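Local coordinates for Ras GTPase-activating-like protein IQGAP2 (Homo sapiens, PDB 4EZA) that probably binds phosphoinositides through an atypical lipid-binding domain with a pseudo-C2 fold, within an IQGAP scaffold protein of cell signalling, at residues 27-30 / 31-34; 39-43 / 44-48. All coordinates share one frame; numbering follows the deposited sequence.

Interaction 1: residues 27-30 / 31-34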
loop_
_atom_site.group_PDB
_atom_site.type_symbol
_atom_site.label_atom_id
_atom_site.label_comp_id
_atom_site.label_asym_id
_atom_site.label_seq_id
_atom_site.Cartn_x
_atom_site.Cartn_y
_atom_site.Cartn_z
ATOM N N ALA A 27 -7.762 6.881 3.632
ATOM C CA ALA A 27 -8.072 7.425 4.951
ATOM C C ALA A 27 -7.872 6.385 6.064
ATOM O O ALA A 27 -7.256 6.672 7.100
ATOM C CB ALA A 27 -9.482 7.994 4.970
ATOM N N LYS A 28 -8.365 5.165 5.852
ATOM C CA LYS A 28 -8.197 4.088 6.821
ATOM C C LYS A 28 -6.718 3.709 6.997
ATOM O O LYS A 28 -6.240 3.567 8.147
ATOM C CB LYS A 28 -9.052 2.875 6.411
ATOM C CG LYS A 28 -8.840 1.626 7.216
ATOM C CD LYS A 28 -9.238 1.799 8.673
ATOM C CE LYS A 28 -10.727 1.814 8.864
ATOM N NZ LYS A 28 -11.032 1.702 10.312
ATOM N N LEU A 29 -5.991 3.601 5.887
ATOM C CA LEU A 29 -4.573 3.274 5.995
ATOM C C LEU A 29 -3.780 4.369 6.729
ATOM O O LEU A 29 -2.821 4.079 7.434
ATOM C CB LEU A 29 -3.967 2.994 4.609
ATOM C CG LEU A 29 -4.522 1.745 3.922
ATOM C CD1 LEU A 29 -3.639 1.504 2.732
ATOM C CD2 LEU A 29 -4.536 0.531 4.840
ATOM N N HIS A 30 -4.170 5.629 6.533
ATOM C CA HIS A 30 -3.527 6.775 7.180
ATOM C C HIS A 30 -3.798 6.715 8.695
ATOM O O HIS A 30 -2.876 6.833 9.490
ATOM C CB HIS A 30 -4.118 8.024 6.535
ATOM C CG HIS A 30 -3.430 9.322 6.853
ATOM N ND1 HIS A 30 -2.061 9.498 6.888
ATOM C CD2 HIS A 30 -3.967 10.551 7.030
ATOM C CE1 HIS A 30 -1.791 10.774 7.126
ATOM N NE2 HIS A 30 -2.930 11.426 7.228
ATOM N N GLU A 31 -5.055 6.499 9.083
ATOM C CA GLU A 31 -5.392 6.279 10.493
ATOM C C GLU A 31 -4.572 5.177 11.154
ATOM O O GLU A 31 -4.070 5.349 12.268
ATOM C CB GLU A 31 -6.881 5.964 10.612
ATOM C CG GLU A 31 -7.761 7.177 10.472
ATOM C CD GLU A 31 -9.173 6.812 10.044
ATOM O OE1 GLU A 31 -9.572 5.640 10.248
ATOM O OE2 GLU A 31 -9.888 7.702 9.523
ATOM N N LYS A 32 -4.393 4.066 10.438
ATOM C CA LYS A 32 -3.669 2.893 10.948
ATOM C C LYS A 32 -2.169 3.092 11.010
ATOM O O LYS A 32 -1.464 2.340 11.673
ATOM C CB LYS A 32 -3.902 1.704 10.014
ATOM C CG LYS A 32 -5.252 1.037 10.100
ATOM C CD LYS A 32 -5.248 -0.136 9.140
ATOM C CE LYS A 32 -6.535 -0.932 9.262
ATOM N NZ LYS A 32 -6.475 -2.225 8.516
ATOM N N GLY A 33 -1.672 4.059 10.259
ATOM C CA GLY A 33 -0.227 4.306 10.187
ATOM C C GLY A 33 0.482 3.621 9.041
ATOM O O GLY A 33 1.684 3.786 8.862
ATOM N N VAL A 34 -0.249 2.833 8.270
ATOM C CA VAL A 34 0.314 2.191 7.094
ATOM C C VAL A 34 0.680 3.231 6.039
ATOM O O VAL A 34 1.722 3.125 5.379
ATOM C CB VAL A 34 -0.683 1.172 6.459
ATOM C CG1 VAL A 34 -0.132 0.602 5.129
ATOM C CG2 VAL A 34 -0.980 0.063 7.405
HETATM O O HOH W 1 -9.126 4.024 12.030
#

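Interaction 2: residues 39-43 / 44-48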
loop_
_atom_site.group_PDB
_atom_site.type_symbol
_atom_site.label_atom_id
_atom_site.label_comp_id
_atom_site.label_asym_id
_atom_site.label_seq_id
_atom_site.Cartn_x
_atom_site.Cartn_y
_atom_site.Cartn_z
ATOM N N ASP A 39 1.170 12.541 -2.206
ATOM C CA ASP A 39 1.614 13.830 -2.732
ATOM C C ASP A 39 0.494 14.432 -3.554
ATOM O O ASP A 39 -0.192 13.714 -4.301
ATOM C CB ASP A 39 2.847 13.665 -3.630
ATOM C CG ASP A 39 4.057 13.098 -2.900
ATOM O OD1 ASP A 39 4.211 13.334 -1.686
ATOM O OD2 ASP A 39 4.884 12.433 -3.575
ATOM N N ASP A 40 0.315 15.749 -3.404
ATOM C CA ASP A 40 -0.645 16.542 -4.184
ATOM C C ASP A 40 -2.114 16.298 -3.853
ATOM O O ASP A 40 -2.986 16.906 -4.474
ATOM C CB ASP A 40 -0.398 16.368 -5.695
ATOM C CG ASP A 40 0.946 16.912 -6.128
ATOM O OD1 ASP A 40 1.388 17.918 -5.530
ATOM O OD2 ASP A 40 1.545 16.354 -7.082
ATOM N N LEU A 41 -2.409 15.444 -2.874
ATOM C CA LEU A 41 -3.793 15.206 -2.485
ATOM C C LEU A 41 -4.050 15.697 -1.080
ATOM O O LEU A 41 -3.351 15.288 -0.145
ATOM C CB LEU A 41 -4.133 13.718 -2.565
ATOM C CG LEU A 41 -5.576 13.280 -2.327
ATOM C CD1 LEU A 41 -6.486 13.801 -3.431
ATOM C CD2 LEU A 41 -5.626 11.782 -2.261
ATOM N N GLN A 42 -5.045 16.572 -0.936
ATOM C CA GLN A 42 -5.449 17.090 0.368
ATOM C C GLN A 42 -5.889 15.931 1.231
ATOM O O GLN A 42 -6.553 15.004 0.761
ATOM C CB GLN A 42 -6.610 18.069 0.228
ATOM C CG GLN A 42 -6.207 19.462 -0.177
ATOM C CD GLN A 42 -7.276 20.503 0.149
ATOM O OE1 GLN A 42 -8.435 20.166 0.436
ATOM N NE2 GLN A 42 -6.888 21.774 0.112
ATOM N N THR A 43 -5.522 15.985 2.502
ATOM C CA THR A 43 -5.817 14.896 3.424
ATOM C C THR A 43 -7.303 14.581 3.521
ATOM O O THR A 43 -7.681 13.411 3.595
ATOM C CB THR A 43 -5.233 15.208 4.797
ATOM O OG1 THR A 43 -3.828 15.406 4.640
ATOM C CG2 THR A 43 -5.465 14.057 5.727
ATOM N N ASN A 44 -8.149 15.618 3.487
ATOM C CA ASN A 44 -9.587 15.407 3.531
ATOM C C ASN A 44 -10.143 14.687 2.296
ATOM O O ASN A 44 -11.328 14.338 2.253
ATOM C CB ASN A 44 -10.358 16.718 3.844
ATOM C CG ASN A 44 -10.359 17.719 2.688
ATOM O OD1 ASN A 44 -9.630 17.588 1.703
ATOM N ND2 ASN A 44 -11.177 18.757 2.829
ATOM N N GLN A 45 -9.280 14.450 1.311
ATOM C CA GLN A 45 -9.662 13.743 0.082
ATOM C C GLN A 45 -9.202 12.278 0.070
ATOM O O GLN A 45 -9.419 11.551 -0.908
ATOM C CB GLN A 45 -9.145 14.499 -1.154
ATOM C CG GLN A 45 -9.776 15.891 -1.342
ATOM C CD GLN A 45 -11.255 15.836 -1.711
ATOM O OE1 GLN A 45 -11.649 15.157 -2.657
ATOM N NE2 GLN A 45 -12.085 16.558 -0.953
ATOM N N PHE A 46 -8.591 11.838 1.170
ATOM C CA PHE A 46 -8.052 10.482 1.238
ATOM C C PHE A 46 -9.117 9.386 1.115
ATOM O O PHE A 46 -8.810 8.282 0.683
ATOM C CB PHE A 46 -7.240 10.284 2.527
ATOM C CG PHE A 46 -5.830 10.830 2.470
ATOM C CD1 PHE A 46 -5.417 11.736 1.493
ATOM C CD2 PHE A 46 -4.914 10.440 3.445
ATOM C CE1 PHE A 46 -4.117 12.231 1.475
ATOM C CE2 PHE A 46 -3.626 10.928 3.442
ATOM C CZ PHE A 46 -3.224 11.839 2.465
ATOM N N LYS A 47 -10.360 9.690 1.496
ATOM C CA LYS A 47 -11.483 8.747 1.329
ATOM C C LYS A 47 -11.722 8.367 -0.135
ATOM O O LYS A 47 -12.306 7.314 -0.421
ATOM C CB LYS A 47 -12.770 9.338 1.924
ATOM C CG LYS A 47 -13.237 10.603 1.223
ATOM C CD LYS A 47 -14.486 11.192 1.830
ATOM C CE LYS A 47 -14.814 12.523 1.143
ATOM N NZ LYS A 47 -15.910 13.278 1.830
ATOM N N ASN A 48 -11.250 9.212 -1.056
ATOM C CA ASN A 48 -11.475 9.018 -2.496
ATOM C C ASN A 48 -10.438 8.148 -3.193
ATOM O O ASN A 48 -10.560 7.828 -4.390
ATOM C CB ASN A 48 -11.581 10.377 -3.174
ATOM C CG ASN A 48 -12.848 11.105 -2.784
ATOM O OD1 ASN A 48 -13.853 10.467 -2.463
ATOM N ND2 ASN A 48 -12.820 12.434 -2.819
#

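Interaction 1: residues 27-30 / 31-34
Lys32 lays its methylenes across those of Lys28 one helical turn earlier, CE of Lys32 coming within 3.9 Å of CD of Lys28. The pair sits on the last turn of helix 26-32, which ends in a Schellman motif at Gly33. Lys28 reaches this position with a chain bent at chi2 and chi3, whereas Lys32 is extended beyond CG; the long aliphatic stems touch while the ammonium groups stay apart.

Glu31 crosses Lys28 at about a right angle. Lys28 NZ lies 4.2 Å from Glu31 OE1, beyond a salt bridge, and a water between them is modelled too close to OE1 for a bridge through it to be relied on. In the backbone, helical bonds join Glu31 N to Ala27 O and Lys32 N to Lys28 O.

On the inner side, Leu29 CB packs against Val34 CB at 4.2 Å, and both residues pack on helix 104-112, Leu29 on Leu110 and Val34 on Leu106; branched apolar side chains suit this buried side. Gly33 turns the chain out of the helix with a positive phi of 94°, where a side chain would jam against the preceding carbonyl. Its N bonds weakly to Leu29 O, and it forms the better-angled hydrogen bond to His30 O, 3.1 Å from Gly33 N and well out of the carbonyl plane.

Interaction 2: residues 39-43 / 44-48
Phe46 folds its ring back over the start of its own turn, where Thr43 CA stands over one face in a CH-pi contact, 3.9 Å from the ring centroid. The edge of the same ring meets Leu41, with CE1 3.5 Å from Leu41 O near the ring plane. Beside it, Leu41 CD2 packs against Phe46 CD1 at 3.8 Å, and the other methyl, CD1, rests on Gln45 CB at 3.6 Å. Leucine suits this place because its two branches can serve two neighbours at once; with CG anti to the backbone N (chi1 -174°), the fork is directed at both.

The backbone that brings these groups together is a 3-10 turn. Gln45 N bonds to Gln42 O at 2.8 Å, and Phe46 N to Thr43 O at 3.0 Å, both spanning the three residues that define such a turn. One turn on, Asn48 N repeats the pattern to Gln45 O, while Asn48 ND2 adds a weak bond to Gln45 OE1.

Further out, Phe46 meets the His30 ring edge-to-face and packs on Ala26 and Ala27 of helix 26-32 and on Leu35 and Ile38 of strand 35-38. Asp39, at the start of the loop, forms a salt bridge with Lys95.

Replacing Phe46 with an alanine is likely to leave Leu41 CD2 and the His30 ring without their aromatic partner and open a gap between this turn and helix 26-32. The chemistry implies two kinds of hold: main-chain bonds close the turn, and the buried ring supplies much of its apolar contact with helix 26-32 and strand 35-38.

In the fold
Along the chain the two interactions follow one another, separated by strand 35-38. Their centres lie 12 Å apart, and they touch directly: Ala27 CB is 4.0 Å from Lys47 N, and His30 NE2 is 3.9 Å from Thr43 CG2. His30 ND1 bonds to Leu35 O, tying the helix to the start of that strand. Residues 27-34 connect strand 22-25 of the four-stranded antiparallel sheet to strand 35-38 of the three-stranded one; residues 39-48 lead back to strand 49-55 of the first. Both interactions thus belong to consecutive connections between the two sheets of the pseudo-C2 fold, and these connections pack against each other.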